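Local coordinates for yuaD protein (Bacillus subtilis, PDB 1ORU) that is of unknown function but carries a MOSC domain and may bind molybdenum and pyridoxal phosphate, at residues M4-Y16 with V173-Q185. Numbering follows the deposited sequence.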
HETATM    1  N   MSE A   4      12.016  13.355   0.189  1.00 61.98           N
HETATM    2  CA  MSE A   4      11.197  12.335  -0.530  1.00 64.78           C
HETATM    3  C   MSE A   4       9.713  12.598  -0.297  1.00 58.91           C
HETATM    4  O   MSE A   4       8.857  11.803  -0.695  1.00 57.23           O
HETATM    5  CB  MSE A   4      11.545  10.935  -0.030  1.00 73.05           C
HETATM    6  CG  MSE A   4      11.394  10.779   1.469  1.00 80.90           C
HETATM    7 SE   MSE A   4      11.837   9.012   2.089  0.53 91.66          SE
HETATM    8  CE  MSE A   4      10.055   8.323   2.364  1.00 94.66           C
ATOM      9  N   TRP A   5       9.425  13.724   0.348  1.00 52.22           N
ATOM     10  CA  TRP A   5       8.061  14.131   0.662  1.00 46.43           C
ATOM     11  C   TRP A   5       7.816  15.565   0.208  1.00 45.12           C
ATOM     12  O   TRP A   5       8.270  16.498   0.864  1.00 45.71           O
ATOM     13  CB  TRP A   5       7.821  14.054   2.179  1.00 43.65           C
ATOM     14  CG  TRP A   5       7.804  12.670   2.738  1.00 37.53           C
ATOM     15  CD1 TRP A   5       8.690  12.126   3.632  1.00 36.63           C
ATOM     16  CD2 TRP A   5       6.881  11.634   2.408  1.00 33.39           C
ATOM     17  NE1 TRP A   5       8.372  10.807   3.872  1.00 33.96           N
ATOM     18  CE2 TRP A   5       7.263  10.483   3.134  1.00 33.48           C
ATOM     19  CE3 TRP A   5       5.764  11.565   1.569  1.00 30.56           C
ATOM     20  CZ2 TRP A   5       6.569   9.276   3.040  1.00 29.53           C
ATOM     21  CZ3 TRP A   5       5.077  10.367   1.477  1.00 29.52           C
ATOM     22  CH2 TRP A   5       5.480   9.240   2.208  1.00 28.43           C
ATOM     23  N   LYS A   6       7.118  15.754  -0.909  1.00 44.08           N
ATOM     24  CA  LYS A   6       6.825  17.116  -1.353  1.00 42.61           C
ATOM     25  C   LYS A   6       5.390  17.422  -0.933  1.00 39.15           C
ATOM     26  O   LYS A   6       4.468  16.670  -1.248  1.00 37.66           O
ATOM     27  CB  LYS A   6       6.972  17.260  -2.874  1.00 45.91           C
ATOM     28  CG  LYS A   6       5.986  16.447  -3.701  1.00 52.22           C
ATOM     29  CD  LYS A   6       6.081  16.782  -5.193  1.00 56.54           C
ATOM     30  CE  LYS A   6       5.221  15.835  -6.035  1.00 59.29           C
ATOM     31  NZ  LYS A   6       5.239  16.145  -7.494  1.00 61.71           N
ATOM     32  N   ARG A   7       5.207  18.520  -0.210  1.00 35.63           N
ATOM     33  CA  ARG A   7       3.880  18.897   0.260  1.00 32.66           C
ATOM     34  C   ARG A   7       3.155  19.900  -0.621  1.00 31.52           C
ATOM     35  O   ARG A   7       3.761  20.818  -1.169  1.00 29.17           O
ATOM     36  CB  ARG A   7       3.966  19.461   1.680  1.00 36.63           C
ATOM     37  CG  ARG A   7       4.281  18.424   2.736  1.00 39.99           C
ATOM     38  CD  ARG A   7       4.648  19.079   4.051  1.00 44.06           C
ATOM     39  NE  ARG A   7       5.816  19.938   3.893  1.00 49.60           N
ATOM     40  CZ  ARG A   7       6.412  20.584   4.887  1.00 52.42           C
ATOM     41  NH1 ARG A   7       5.949  20.471   6.126  1.00 55.52           N
ATOM     42  NH2 ARG A   7       7.471  21.342   4.641  1.00 54.43           N
HETATM   43  N   MSE A   8       1.847  19.703  -0.768  0.50 29.01           N
HETATM   44  CA  MSE A   8       1.007  20.582  -1.574  0.50 28.86           C
HETATM   45  C   MSE A   8      -0.396  20.643  -0.975  0.50 25.98           C
HETATM   46  O   MSE A   8      -0.845  19.692  -0.332  0.50 23.14           O
HETATM   47  CB  MSE A   8       0.945  20.076  -3.019  0.50 34.02           C
HETATM   48  CG  MSE A   8       0.462  18.641  -3.164  0.50 39.15           C
HETATM   49 SE   MSE A   8       0.718  17.929  -4.946  0.37 46.84          SE
HETATM   50  CE  MSE A   8       2.492  17.209  -4.718  0.54 46.23           C
ATOM     51  N   THR A   9      -1.080  21.766  -1.179  1.00 22.74           N
ATOM     52  CA  THR A   9      -2.426  21.945  -0.652  1.00 19.66           C
ATOM     53  C   THR A   9      -3.463  21.776  -1.756  1.00 17.99           C
ATOM     54  O   THR A   9      -3.275  22.261  -2.873  1.00 17.42           O
ATOM     55  CB  THR A   9      -2.580  23.345  -0.027  1.00 20.19           C
ATOM     56  OG1 THR A   9      -1.682  23.466   1.084  1.00 21.34           O
ATOM     57  CG2 THR A   9      -4.007  23.566   0.456  1.00 20.25           C
ATOM     58  N   ALA A  10      -4.539  21.062  -1.441  1.00 15.21           N
ATOM     59  CA  ALA A  10      -5.632  20.849  -2.383  1.00 14.19           C
ATOM     60  C   ALA A  10      -6.938  20.961  -1.606  1.00 14.30           C
ATOM     61  O   ALA A  10      -6.944  21.394  -0.448  1.00 12.27           O
ATOM     62  CB  ALA A  10      -5.519  19.485  -3.054  1.00 12.08           C
ATOM     63  N   LYS A  11      -8.037  20.550  -2.228  1.00 12.97           N
ATOM     64  CA  LYS A  11      -9.340  20.670  -1.599  1.00 13.60           C
ATOM     65  C   LYS A  11     -10.281  19.504  -1.859  1.00 14.82           C
ATOM     66  O   LYS A  11     -10.301  18.940  -2.948  1.00 13.57           O
ATOM     67  CB  LYS A  11     -10.002  21.967  -2.083  1.00 14.93           C
ATOM     68  CG  LYS A  11     -11.417  22.213  -1.585  1.00 14.50           C
ATOM     69  CD  LYS A  11     -11.945  23.540  -2.137  1.00 16.40           C
ATOM     70  CE  LYS A  11     -13.347  23.855  -1.661  1.00 16.21           C
ATOM     71  NZ  LYS A  11     -13.855  25.124  -2.269  1.00 20.83           N
ATOM     72  N   ALA A  12     -11.060  19.148  -0.841  1.00 14.59           N
ATOM     73  CA  ALA A  12     -12.044  18.084  -0.972  1.00 15.26           C
ATOM     74  C   ALA A  12     -13.339  18.797  -1.367  1.00 15.94           C
ATOM     75  O   ALA A  12     -14.018  19.374  -0.514  1.00 16.87           O
ATOM     76  CB  ALA A  12     -12.221  17.357   0.362  1.00 15.67           C
ATOM     77  N   GLU A  13     -13.657  18.786  -2.661  1.00 16.79           N
ATOM     78  CA  GLU A  13     -14.864  19.442  -3.171  1.00 17.35           C
ATOM     79  C   GLU A  13     -16.134  18.712  -2.771  1.00 17.11           C
ATOM     80  O   GLU A  13     -17.157  19.343  -2.498  1.00 17.81           O
ATOM     81  CB  GLU A  13     -14.835  19.537  -4.701  1.00 16.91           C
ATOM     82  CG  GLU A  13     -13.790  20.464  -5.277  1.00 17.32           C
ATOM     83  CD  GLU A  13     -14.107  21.940  -5.060  1.00 18.47           C
ATOM     84  OE1 GLU A  13     -15.194  22.263  -4.531  1.00 19.00           O
ATOM     85  OE2 GLU A  13     -13.262  22.778  -5.431  1.00 19.04           O
ATOM     86  N   GLY A  14     -16.069  17.384  -2.746  1.00 13.70           N
ATOM     87  CA  GLY A  14     -17.239  16.607  -2.389  1.00 13.24           C
ATOM     88  C   GLY A  14     -16.928  15.314  -1.665  1.00 12.99           C
ATOM     89  O   GLY A  14     -15.861  14.726  -1.854  1.00 12.98           O
ATOM     90  N   LEU A  15     -17.863  14.887  -0.822  1.00 13.00           N
ATOM     91  CA  LEU A  15     -17.737  13.649  -0.057  1.00 14.13           C
ATOM     92  C   LEU A  15     -18.982  12.830  -0.390  1.00 15.42           C
ATOM     93  O   LEU A  15     -20.077  13.390  -0.525  1.00 17.07           O
ATOM     94  CB  LEU A  15     -17.690  13.950   1.441  1.00 14.36           C
ATOM     95  CG  LEU A  15     -16.577  14.890   1.908  1.00 13.87           C
ATOM     96  CD1 LEU A  15     -16.720  15.119   3.408  1.00 15.22           C
ATOM     97  CD2 LEU A  15     -15.201  14.299   1.573  1.00 12.82           C
ATOM     98  N   TYR A  16     -18.827  11.514  -0.520  1.00 13.40           N
ATOM     99  CA  TYR A  16     -19.956  10.659  -0.886  1.00 14.05           C
ATOM    100  C   TYR A  16     -19.876   9.285  -0.229  1.00 15.63           C
ATOM    101  O   TYR A  16     -18.789   8.784   0.064  1.00 15.05           O
ATOM    102  CB  TYR A  16     -19.982  10.458  -2.403  1.00 13.92           C
ATOM    103  CG  TYR A  16     -19.661  11.689  -3.217  1.00 13.00           C
ATOM    104  CD1 TYR A  16     -20.673  12.455  -3.792  1.00 13.89           C
ATOM    105  CD2 TYR A  16     -18.338  12.075  -3.430  1.00 14.00           C
ATOM    106  CE1 TYR A  16     -20.369  13.575  -4.566  1.00 15.67           C
ATOM    107  CE2 TYR A  16     -18.024  13.189  -4.198  1.00 14.44           C
ATOM    108  CZ  TYR A  16     -19.039  13.934  -4.764  1.00 17.36           C
ATOM    109  OH  TYR A  16     -18.724  15.033  -5.531  1.00 17.90           O
ATOM    110  N   VAL A 173     -14.271  14.154   8.168  1.00 12.77           N
ATOM    111  CA  VAL A 173     -13.926  14.991   7.024  1.00 11.45           C
ATOM    112  C   VAL A 173     -15.199  15.730   6.623  1.00 11.35           C
ATOM    113  O   VAL A 173     -16.303  15.182   6.732  1.00 11.42           O
ATOM    114  CB  VAL A 173     -13.351  14.150   5.850  1.00 12.16           C
ATOM    115  CG1 VAL A 173     -12.020  13.533   6.278  1.00 12.05           C
ATOM    116  CG2 VAL A 173     -14.323  13.042   5.447  1.00 12.17           C
ATOM    117  N   TYR A 174     -15.038  16.974   6.179  1.00 11.20           N
ATOM    118  CA  TYR A 174     -16.168  17.831   5.828  1.00 12.52           C
ATOM    119  C   TYR A 174     -16.066  18.422   4.428  1.00 11.64           C
ATOM    120  O   TYR A 174     -14.972  18.649   3.920  1.00 13.79           O
ATOM    121  CB  TYR A 174     -16.254  18.970   6.847  1.00 10.94           C
ATOM    122  CG  TYR A 174     -16.213  18.498   8.289  1.00 15.89           C
ATOM    123  CD1 TYR A 174     -17.386  18.164   8.969  1.00 15.46           C
ATOM    124  CD2 TYR A 174     -15.000  18.369   8.966  1.00 14.84           C
ATOM    125  CE1 TYR A 174     -17.351  17.716  10.295  1.00 17.07           C
ATOM    126  CE2 TYR A 174     -14.950  17.922  10.289  1.00 16.33           C
ATOM    127  CZ  TYR A 174     -16.130  17.597  10.949  1.00 18.17           C
ATOM    128  OH  TYR A 174     -16.086  17.151  12.260  1.00 15.65           O
ATOM    129  N   THR A 175     -17.214  18.685   3.816  1.00 14.92           N
ATOM    130  CA  THR A 175     -17.252  19.267   2.473  1.00 14.44           C
ATOM    131  C   THR A 175     -16.436  20.564   2.414  1.00 15.12           C
ATOM    132  O   THR A 175     -16.572  21.430   3.277  1.00 14.25           O
ATOM    133  CB  THR A 175     -18.704  19.588   2.056  1.00 18.57           C
ATOM    134  OG1 THR A 175     -19.503  18.402   2.151  1.00 22.08           O
ATOM    135  CG2 THR A 175     -18.748  20.109   0.626  1.00 19.47           C
ATOM    136  N   GLY A 176     -15.585  20.691   1.400  1.00 14.35           N
ATOM    137  CA  GLY A 176     -14.779  21.894   1.257  1.00 14.43           C
ATOM    138  C   GLY A 176     -13.482  21.928   2.047  1.00 15.48           C
ATOM    139  O   GLY A 176     -12.732  22.905   1.976  1.00 14.84           O
ATOM    140  N   ASP A 177     -13.213  20.873   2.811  1.00 14.33           N
ATOM    141  CA  ASP A 177     -11.988  20.798   3.596  1.00 14.13           C
ATOM    142  C   ASP A 177     -10.751  21.018   2.742  1.00 14.70           C
ATOM    143  O   ASP A 177     -10.645  20.485   1.638  1.00 12.65           O
ATOM    144  CB  ASP A 177     -11.843  19.421   4.255  1.00 13.19           C
ATOM    145  CG  ASP A 177     -12.501  19.340   5.612  1.00 14.45           C
ATOM    146  OD1 ASP A 177     -13.035  20.370   6.084  1.00 14.50           O
ATOM    147  OD2 ASP A 177     -12.472  18.239   6.213  1.00 13.14           O
ATOM    148  N   GLU A 178      -9.814  21.800   3.263  1.00 16.97           N
ATOM    149  CA  GLU A 178      -8.558  22.022   2.564  1.00 16.76           C
ATOM    150  C   GLU A 178      -7.717  20.812   2.976  1.00 16.86           C
ATOM    151  O   GLU A 178      -7.672  20.456   4.157  1.00 17.47           O
ATOM    152  CB  GLU A 178      -7.907  23.318   3.045  1.00 22.99           C
ATOM    153  CG  GLU A 178      -6.895  23.898   2.074  1.00 29.58           C
ATOM    154  CD  GLU A 178      -6.321  25.218   2.552  1.00 32.38           C
ATOM    155  OE1 GLU A 178      -5.587  25.219   3.564  1.00 33.94           O
ATOM    156  OE2 GLU A 178      -6.609  26.255   1.919  1.00 34.15           O
ATOM    157  N   ILE A 179      -7.082  20.149   2.019  1.00 14.16           N
ATOM    158  CA  ILE A 179      -6.280  18.986   2.357  1.00 12.77           C
ATOM    159  C   ILE A 179      -4.796  19.204   2.103  1.00 15.52           C
ATOM    160  O   ILE A 179      -4.399  20.009   1.251  1.00 14.69           O
ATOM    161  CB  ILE A 179      -6.748  17.731   1.584  1.00 13.94           C
ATOM    162  CG1 ILE A 179      -6.780  18.010   0.077  1.00 12.55           C
ATOM    163  CG2 ILE A 179      -8.114  17.309   2.091  1.00 13.92           C
ATOM    164  CD1 ILE A 179      -7.093  16.777  -0.765  1.00 15.26           C
ATOM    165  N   GLU A 180      -3.985  18.481   2.864  1.00 15.68           N
ATOM    166  CA  GLU A 180      -2.537  18.556   2.758  1.00 17.36           C
ATOM    167  C   GLU A 180      -2.067  17.260   2.116  1.00 15.83           C
ATOM    168  O   GLU A 180      -2.259  16.186   2.682  1.00 14.72           O
ATOM    169  CB  GLU A 180      -1.928  18.681   4.154  1.00 24.61           C
ATOM    170  CG  GLU A 180      -0.450  19.000   4.174  1.00 36.76           C
ATOM    171  CD  GLU A 180      -0.173  20.457   3.874  1.00 43.62           C
ATOM    172  OE1 GLU A 180       1.009  20.862   3.932  1.00 46.24           O
ATOM    173  OE2 GLU A 180      -1.140  21.197   3.585  1.00 46.86           O
ATOM    174  N   VAL A 181      -1.467  17.354   0.933  1.00 12.87           N
ATOM    175  CA  VAL A 181      -0.989  16.162   0.246  1.00 14.06           C
ATOM    176  C   VAL A 181       0.516  16.026   0.416  1.00 14.75           C
ATOM    177  O   VAL A 181       1.264  16.968   0.145  1.00 15.72           O
ATOM    178  CB  VAL A 181      -1.330  16.209  -1.264  1.00 14.80           C
ATOM    179  CG1 VAL A 181      -0.816  14.947  -1.964  1.00 16.45           C
ATOM    180  CG2 VAL A 181      -2.844  16.342  -1.448  1.00 16.39           C
ATOM    181  N   HIS A 182       0.945  14.866   0.910  1.00 14.17           N
ATOM    182  CA  HIS A 182       2.362  14.572   1.096  1.00 15.97           C
ATOM    183  C   HIS A 182       2.686  13.568  -0.003  1.00 18.52           C
ATOM    184  O   HIS A 182       2.420  12.366   0.131  1.00 16.15           O
ATOM    185  CB  HIS A 182       2.596  13.973   2.483  1.00 15.05           C
ATOM    186  CG  HIS A 182       2.221  14.896   3.601  1.00 15.44           C
ATOM    187  ND1 HIS A 182       3.132  15.723   4.223  1.00 16.54           N
ATOM    188  CD2 HIS A 182       1.022  15.161   4.170  1.00 14.83           C
ATOM    189  CE1 HIS A 182       2.509  16.459   5.127  1.00 16.73           C
ATOM    190  NE2 HIS A 182       1.226  16.139   5.113  1.00 17.00           N
ATOM    191  N   SER A 183       3.227  14.080  -1.105  1.00 21.10           N
ATOM    192  CA  SER A 183       3.552  13.262  -2.267  1.00 26.25           C
ATOM    193  C   SER A 183       4.880  12.527  -2.125  1.00 28.29           C
ATOM    194  O   SER A 183       5.938  13.147  -1.995  1.00 30.14           O
ATOM    195  CB  SER A 183       3.559  14.143  -3.520  1.00 26.99           C
ATOM    196  OG  SER A 183       3.568  13.365  -4.701  1.00 29.75           O
ATOM    197  N   TYR A 184       4.814  11.198  -2.155  1.00 30.56           N
ATOM    198  CA  TYR A 184       5.999  10.356  -2.018  1.00 33.48           C
ATOM    199  C   TYR A 184       6.918  10.449  -3.234  1.00 37.77           C
ATOM    200  O   TYR A 184       6.451  10.467  -4.376  1.00 34.33           O
ATOM    201  CB  TYR A 184       5.578   8.900  -1.807  1.00 33.20           C
ATOM    202  CG  TYR A 184       6.736   7.933  -1.656  1.00 34.28           C
ATOM    203  CD1 TYR A 184       7.609   8.021  -0.570  1.00 34.50           C
ATOM    204  CD2 TYR A 184       6.954   6.924  -2.595  1.00 34.87           C
ATOM    205  CE1 TYR A 184       8.670   7.125  -0.423  1.00 35.61           C
ATOM    206  CE2 TYR A 184       8.013   6.021  -2.456  1.00 35.22           C
ATOM    207  CZ  TYR A 184       8.864   6.129  -1.367  1.00 36.10           C
ATOM    208  OH  TYR A 184       9.906   5.237  -1.220  1.00 38.40           O
ATOM    209  N   GLN A 185       8.225  10.484  -2.977  1.00 41.49           N
ATOM    210  CA  GLN A 185       9.226  10.578  -4.038  1.00 49.08           C
ATOM    211  C   GLN A 185      10.202   9.401  -4.029  1.00 50.24           C
ATOM    212  O   GLN A 185      10.092   8.540  -3.131  1.00 49.95           O
ATOM    213  CB  GLN A 185      10.012  11.884  -3.898  1.00 53.49           C
ATOM    214  CG  GLN A 185       9.134  13.114  -3.781  1.00 59.32           C
ATOM    215  CD  GLN A 185       8.212  13.287  -4.971  1.00 62.45           C
ATOM    216  OE1 GLN A 185       7.312  14.122  -4.954  1.00 64.50           O
ATOM    217  NE2 GLN A 185       8.437  12.498  -6.017  1.00 65.04           N
TER
HETATM  218  O   HOH W   1       1.176  22.258   1.668  1.00 34.55           O
HETATM  219  O   HOH W   2     -19.886  16.805  -0.010  1.00 16.96           O
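Ala-10 and Ile-179 meet at the apolar centre of this antiparallel strand pair, Ala-10 CB lying 3.7 Å from Ile-179 CG1. On the same face selenomethionine Met-8, in the conformer given, lays its CG against Val-181 CB, while Ile-179 continues onto Val-100 and Ile-115 of the neighbouring strands. Beyond the turn, Leu-15 reaches Val-173 CG2 through CD1, 3.8 Å away. Near the ends of the modelled chain, on the face shared with Arg-7 and His-182, Tyr-184 CD1 lies over one face of the Trp-5 ring, offset toward the rim and 3.7 Å from Trp-5 CH2, an oblique aromatic contact with planes at 55°. Met-56 of the second subunit packs on Trp-5 and His-182. Arg-7 CG, anti to the carbonyl carbon (chi1 -71°), and CD run along the ND1-CE1 side of the His-182 ring, CG 3.3 Å from ND1.

Main-chain bonds are paired at Lys-6/Ser-183, Met-8/Val-181 and Ala-10/Ile-179, the hydrogen-bonded sites of the ladder. The type II turn from Tyr-174 to Asp-177 extends it: Ala-12 N donates to Asp-177 O at 175°, and Gly-176 N returns a bond to Ala-12 O. At the polar edge one water donates to Glu-180 OE1 (2.7 Å) and also bonds Thr-9 OG1; another accepts from Leu-15 N and bonds Thr-175 OG1. The paired backbone bonds thus set the register, placing buried Ala-10 and Ile-179 on one face and water-bridged Thr-9 and Glu-180 on the other.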